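Local coordinates for CADD-like protein of unknown function (Nostoc punctiforme, PDB 3B5O) that is of unknown function but resembles CADD, and its all-helical heme-oxygenase-like architecture is consistent with an oxidoreductase role, at residues 68-80 and 189-201. Residues are numbered along the deposited sequence; the frame is centred on the assembly and turned at random.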
loop_
_atom_site.group_PDB
_atom_site.type_symbol
_atom_site.label_atom_id
_atom_site.label_comp_id
_atom_site.label_asym_id
_atom_site.label_seq_id
_atom_site.Cartn_x
_atom_site.Cartn_y
_atom_site.Cartn_z
ATOM N N GLY A 68 7.049 -14.769 17.007
ATOM C CA GLY A 68 6.792 -16.203 17.153
ATOM C C GLY A 68 7.918 -17.077 16.648
ATOM O O GLY A 68 8.147 -18.170 17.180
ATOM N N ALA A 69 8.623 -16.589 15.634
ATOM C CA ALA A 69 9.750 -17.291 15.010
ATOM C C ALA A 69 11.094 -16.935 15.643
ATOM O O ALA A 69 12.133 -17.460 15.222
ATOM C CB ALA A 69 9.788 -16.960 13.503
ATOM N N GLY A 70 11.090 -16.035 16.615
ATOM C CA GLY A 70 12.327 -15.550 17.239
ATOM C C GLY A 70 13.076 -14.513 16.422
ATOM O O GLY A 70 14.247 -14.229 16.687
ATOM N N TRP A 71 12.402 -13.925 15.424
ATOM C CA TRP A 71 13.007 -12.868 14.625
ATOM C C TRP A 71 12.857 -11.531 15.342
ATOM O O TRP A 71 12.136 -10.630 14.904
ATOM C CB TRP A 71 12.347 -12.806 13.240
ATOM C CG TRP A 71 12.578 -13.983 12.340
ATOM C CD1 TRP A 71 13.020 -15.241 12.682
ATOM C CD2 TRP A 71 12.354 -14.016 10.934
ATOM N NE1 TRP A 71 13.085 -16.041 11.567
ATOM C CE2 TRP A 71 12.681 -15.308 10.479
ATOM C CE3 TRP A 71 11.896 -13.070 10.000
ATOM C CZ2 TRP A 71 12.585 -15.667 9.141
ATOM C CZ3 TRP A 71 11.806 -13.437 8.664
ATOM C CH2 TRP A 71 12.138 -14.723 8.253
ATOM N N ASN A 72 13.540 -11.374 16.469
ATOM C CA ASN A 72 13.262 -10.255 17.355
ATOM C C ASN A 72 13.591 -8.897 16.755
ATOM O O ASN A 72 12.836 -7.926 16.940
ATOM C CB ASN A 72 14.004 -10.473 18.687
ATOM C CG ASN A 72 13.511 -11.692 19.415
ATOM O OD1 ASN A 72 12.307 -11.908 19.549
ATOM N ND2 ASN A 72 14.439 -12.503 19.903
ATOM N N GLY A 73 14.697 -8.816 16.024
ATOM C CA GLY A 73 15.068 -7.579 15.353
ATOM C C GLY A 73 14.036 -7.131 14.331
ATOM O O GLY A 73 13.835 -5.934 14.128
ATOM N N VAL A 74 13.423 -8.104 13.667
ATOM C CA VAL A 74 12.374 -7.817 12.684
ATOM C C VAL A 74 11.116 -7.326 13.398
ATOM O O VAL A 74 10.507 -6.335 12.986
ATOM C CB VAL A 74 12.047 -9.069 11.850
ATOM C CG1 VAL A 74 10.867 -8.798 10.891
ATOM C CG2 VAL A 74 13.276 -9.537 11.055
ATOM N N ALA A 75 10.735 -7.994 14.481
ATOM C CA ALA A 75 9.595 -7.537 15.277
ATOM C C ALA A 75 9.815 -6.102 15.737
ATOM O O ALA A 75 8.891 -5.300 15.753
ATOM C CB ALA A 75 9.335 -8.473 16.454
ATOM N N GLN A 76 11.045 -5.767 16.134
ATOM C CA GLN A 76 11.329 -4.412 16.578
ATOM C C GLN A 76 11.167 -3.406 15.440
ATOM O O GLN A 76 10.566 -2.352 15.626
ATOM C CB GLN A 76 12.744 -4.311 17.170
ATOM C CG GLN A 76 13.099 -2.914 17.670
ATOM C CD GLN A 76 12.126 -2.413 18.717
ATOM O OE1 GLN A 76 11.826 -3.117 19.679
ATOM N NE2 GLN A 76 11.605 -1.204 18.524
ATOM N N GLU A 77 11.702 -3.729 14.264
ATOM C CA GLU A 77 11.567 -2.848 13.102
ATOM C C GLU A 77 10.085 -2.654 12.753
ATOM O O GLU A 77 9.648 -1.552 12.455
ATOM C CB GLU A 77 12.298 -3.409 11.893
ATOM C CG GLU A 77 12.329 -2.488 10.692
ATOM C CD GLU A 77 13.202 -1.241 10.895
ATOM O OE1 GLU A 77 14.071 -1.252 11.786
ATOM O OE2 GLU A 77 13.006 -0.253 10.154
ATOM N N LEU A 78 9.315 -3.738 12.810
ATOM C CA LEU A 78 7.881 -3.647 12.488
ATOM C C LEU A 78 7.131 -2.818 13.519
ATOM O O LEU A 78 6.239 -2.051 13.173
ATOM C CB LEU A 78 7.266 -5.031 12.332
ATOM C CG LEU A 78 7.781 -5.778 11.107
ATOM C CD1 LEU A 78 7.271 -7.210 11.140
ATOM C CD2 LEU A 78 7.400 -5.072 9.809
ATOM N N GLN A 79 7.511 -2.922 14.787
ATOM C CA GLN A 79 6.934 -2.031 15.791
ATOM C C GLN A 79 7.216 -0.567 15.498
ATOM O O GLN A 79 6.328 0.280 15.629
ATOM C CB GLN A 79 7.417 -2.387 17.205
ATOM C CG GLN A 79 6.740 -1.563 18.291
ATOM C CD GLN A 79 5.262 -1.873 18.424
ATOM O OE1 GLN A 79 4.396 -1.031 18.117
ATOM N NE2 GLN A 79 4.957 -3.086 18.848
ATOM N N GLU A 80 8.441 -0.261 15.089
ATOM C CA GLU A 80 8.747 1.114 14.721
ATOM C C GLU A 80 7.889 1.588 13.537
ATOM O O GLU A 80 7.406 2.720 13.537
ATOM C CB GLU A 80 10.250 1.290 14.472
ATOM C CG GLU A 80 11.074 1.063 15.746
ATOM C CD GLU A 80 12.569 1.186 15.521
ATOM O OE1 GLU A 80 12.967 1.923 14.591
ATOM O OE2 GLU A 80 13.340 0.554 16.289
ATOM N N ALA A 189 15.486 0.318 4.174
ATOM C CA ALA A 189 16.646 -0.522 4.407
ATOM C C ALA A 189 16.479 -1.272 5.710
ATOM O O ALA A 189 16.955 -2.396 5.848
ATOM C CB ALA A 189 17.918 0.325 4.444
ATOM N N GLY A 190 15.799 -0.634 6.664
ATOM C CA GLY A 190 15.632 -1.170 8.006
ATOM C C GLY A 190 14.964 -2.528 8.011
ATOM O O GLY A 190 15.414 -3.447 8.707
ATOM N N LEU A 191 13.890 -2.669 7.236
ATOM C CA LEU A 191 13.195 -3.960 7.182
ATOM C C LEU A 191 14.061 -5.012 6.502
ATOM O O LEU A 191 14.240 -6.099 7.043
ATOM C CB LEU A 191 11.819 -3.845 6.505
ATOM C CG LEU A 191 10.956 -5.113 6.583
ATOM C CD1 LEU A 191 10.718 -5.599 8.044
ATOM C CD2 LEU A 191 9.622 -4.906 5.814
ATOM N N ARG A 192 14.640 -4.685 5.347
ATOM C CA ARG A 192 15.506 -5.623 4.648
ATOM C C ARG A 192 16.660 -6.075 5.532
ATOM O O ARG A 192 16.921 -7.265 5.629
ATOM C CB ARG A 192 16.054 -5.029 3.330
ATOM C CG ARG A 192 17.177 -5.860 2.693
ATOM C CD ARG A 192 17.603 -5.310 1.328
ATOM N NE ARG A 192 18.073 -3.931 1.403
ATOM C CZ ARG A 192 19.264 -3.550 1.864
ATOM N NH1 ARG A 192 20.143 -4.438 2.316
ATOM N NH2 ARG A 192 19.574 -2.256 1.885
ATOM N N THR A 193 17.349 -5.130 6.169
ATOM C CA THR A 193 18.518 -5.486 6.968
ATOM C C THR A 193 18.130 -6.311 8.182
ATOM O O THR A 193 18.860 -7.232 8.553
ATOM C CB THR A 193 19.350 -4.257 7.381
ATOM O OG1 THR A 193 18.577 -3.390 8.202
ATOM C CG2 THR A 193 19.789 -3.495 6.163
ATOM N N SER A 194 16.956 -6.040 8.769
ATOM C CA SER A 194 16.526 -6.836 9.909
ATOM C C SER A 194 16.199 -8.264 9.503
ATOM O O SER A 194 16.575 -9.203 10.187
ATOM C CB SER A 194 15.373 -6.167 10.666
ATOM O OG SER A 194 14.152 -6.226 9.966
ATOM N N VAL A 195 15.488 -8.441 8.387
ATOM C CA VAL A 195 15.133 -9.775 7.936
ATOM C C VAL A 195 16.390 -10.569 7.554
ATOM O O VAL A 195 16.471 -11.769 7.810
ATOM C CB VAL A 195 14.126 -9.738 6.757
ATOM C CG1 VAL A 195 13.948 -11.122 6.144
ATOM C CG2 VAL A 195 12.778 -9.161 7.213
ATOM N N ALA A 196 17.362 -9.869 6.970
ATOM C CA ALA A 196 18.624 -10.510 6.550
ATOM C C ALA A 196 19.318 -11.242 7.697
ATOM O O ALA A 196 20.004 -12.260 7.480
ATOM C CB ALA A 196 19.557 -9.470 5.955
ATOM N N ALA A 197 19.144 -10.736 8.911
ATOM C CA ALA A 197 19.766 -11.344 10.103
ATOM C C ALA A 197 19.206 -12.719 10.496
ATOM O O ALA A 197 19.864 -13.481 11.219
ATOM C CB ALA A 197 19.668 -10.389 11.269
ATOM N N TYR A 198 17.992 -13.046 10.046
ATOM C CA TYR A 198 17.315 -14.277 10.435
ATOM C C TYR A 198 16.988 -15.243 9.313
ATOM O O TYR A 198 16.933 -16.449 9.524
ATOM C CB TYR A 198 16.000 -13.937 11.156
ATOM C CG TYR A 198 16.183 -13.114 12.394
ATOM C CD1 TYR A 198 16.562 -13.712 13.596
ATOM C CD2 TYR A 198 16.026 -11.734 12.371
ATOM C CE1 TYR A 198 16.734 -12.971 14.724
ATOM C CE2 TYR A 198 16.206 -10.978 13.493
ATOM C CZ TYR A 198 16.573 -11.600 14.676
ATOM O OH TYR A 198 16.736 -10.840 15.806
ATOM N N ILE A 199 16.658 -14.719 8.136
ATOM C CA ILE A 199 16.134 -15.555 7.091
ATOM C C ILE A 199 17.229 -16.498 6.575
ATOM O O ILE A 199 18.400 -16.100 6.431
ATOM C CB ILE A 199 15.529 -14.709 5.923
ATOM C CG1 ILE A 199 14.750 -15.606 4.974
ATOM C CG2 ILE A 199 16.605 -13.911 5.199
ATOM C CD1 ILE A 199 13.875 -14.832 3.953
ATOM N N GLN A 200 16.839 -17.740 6.357
ATOM C CA GLN A 200 17.762 -18.775 5.869
ATOM C C GLN A 200 17.559 -18.963 4.369
ATOM O O GLN A 200 16.443 -18.815 3.872
ATOM C CB GLN A 200 17.498 -20.080 6.612
ATOM C CG GLN A 200 17.678 -19.985 8.109
ATOM C CD GLN A 200 19.060 -19.523 8.483
ATOM O OE1 GLN A 200 20.044 -20.203 8.181
ATOM N NE2 GLN A 200 19.156 -18.360 9.120
ATOM N N PRO A 201 18.647 -19.247 3.623
ATOM C CA PRO A 201 18.533 -19.466 2.181
ATOM C C PRO A 201 17.414 -20.423 1.743
ATOM O O PRO A 201 16.802 -20.206 0.699
ATOM C CB PRO A 201 19.912 -20.046 1.824
ATOM C CG PRO A 201 20.820 -19.397 2.790
ATOM C CD PRO A 201 20.050 -19.349 4.073
HETATM O O HOH W 1 14.885 -18.421 9.971
HETATM O O HOH W 2 17.325 -12.036 18.129
#
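An antiparallel helix pair, helix 72-80 against helix 190-196, is closed at one end by Y198 lying across the N-terminus of the first helix. The short axes approach to 8.2 Å at 163°. W71, the N-cap residue, and Y198 exchange CH-pi contacts: W71 CA sits 3.6 Å from the Y198 ring centroid, over the centre of the face, while Y198 CB stands 3.4 Å from the centroid of the W71 five-membered ring. The two rings run nearly parallel but are slid apart, so the reciprocal CH-pi pairing, rather than ring overlap, joins these two residues. With CG anti to its carbonyl carbon (chi1 -60°), Y198 reaches over the first turn, where its OH accepts a nearly straight bond from G73 N (2.9 Å, 166°); a water also binds this hydroxyl at the ring edge. An alanine in place of Y198 would probably leave the G73 N-H without this acceptor and W71 CA without the ring face it rests on. Farther along, V74 CG2 packs 3.4 Å from S194 O and 3.9 Å from V195 CG2. S194 CB points toward the first helix, yet its OG bonds back to L191 O at 2.9 Å. L78 CD2 meets L191 CD1, and helix 135-163 touches W71, V74 and L191. The antiparallel pairing, closed in this protein by the Y198 hydroxyl, is consistent with the helical bundle of the heme-oxygenase-like fold.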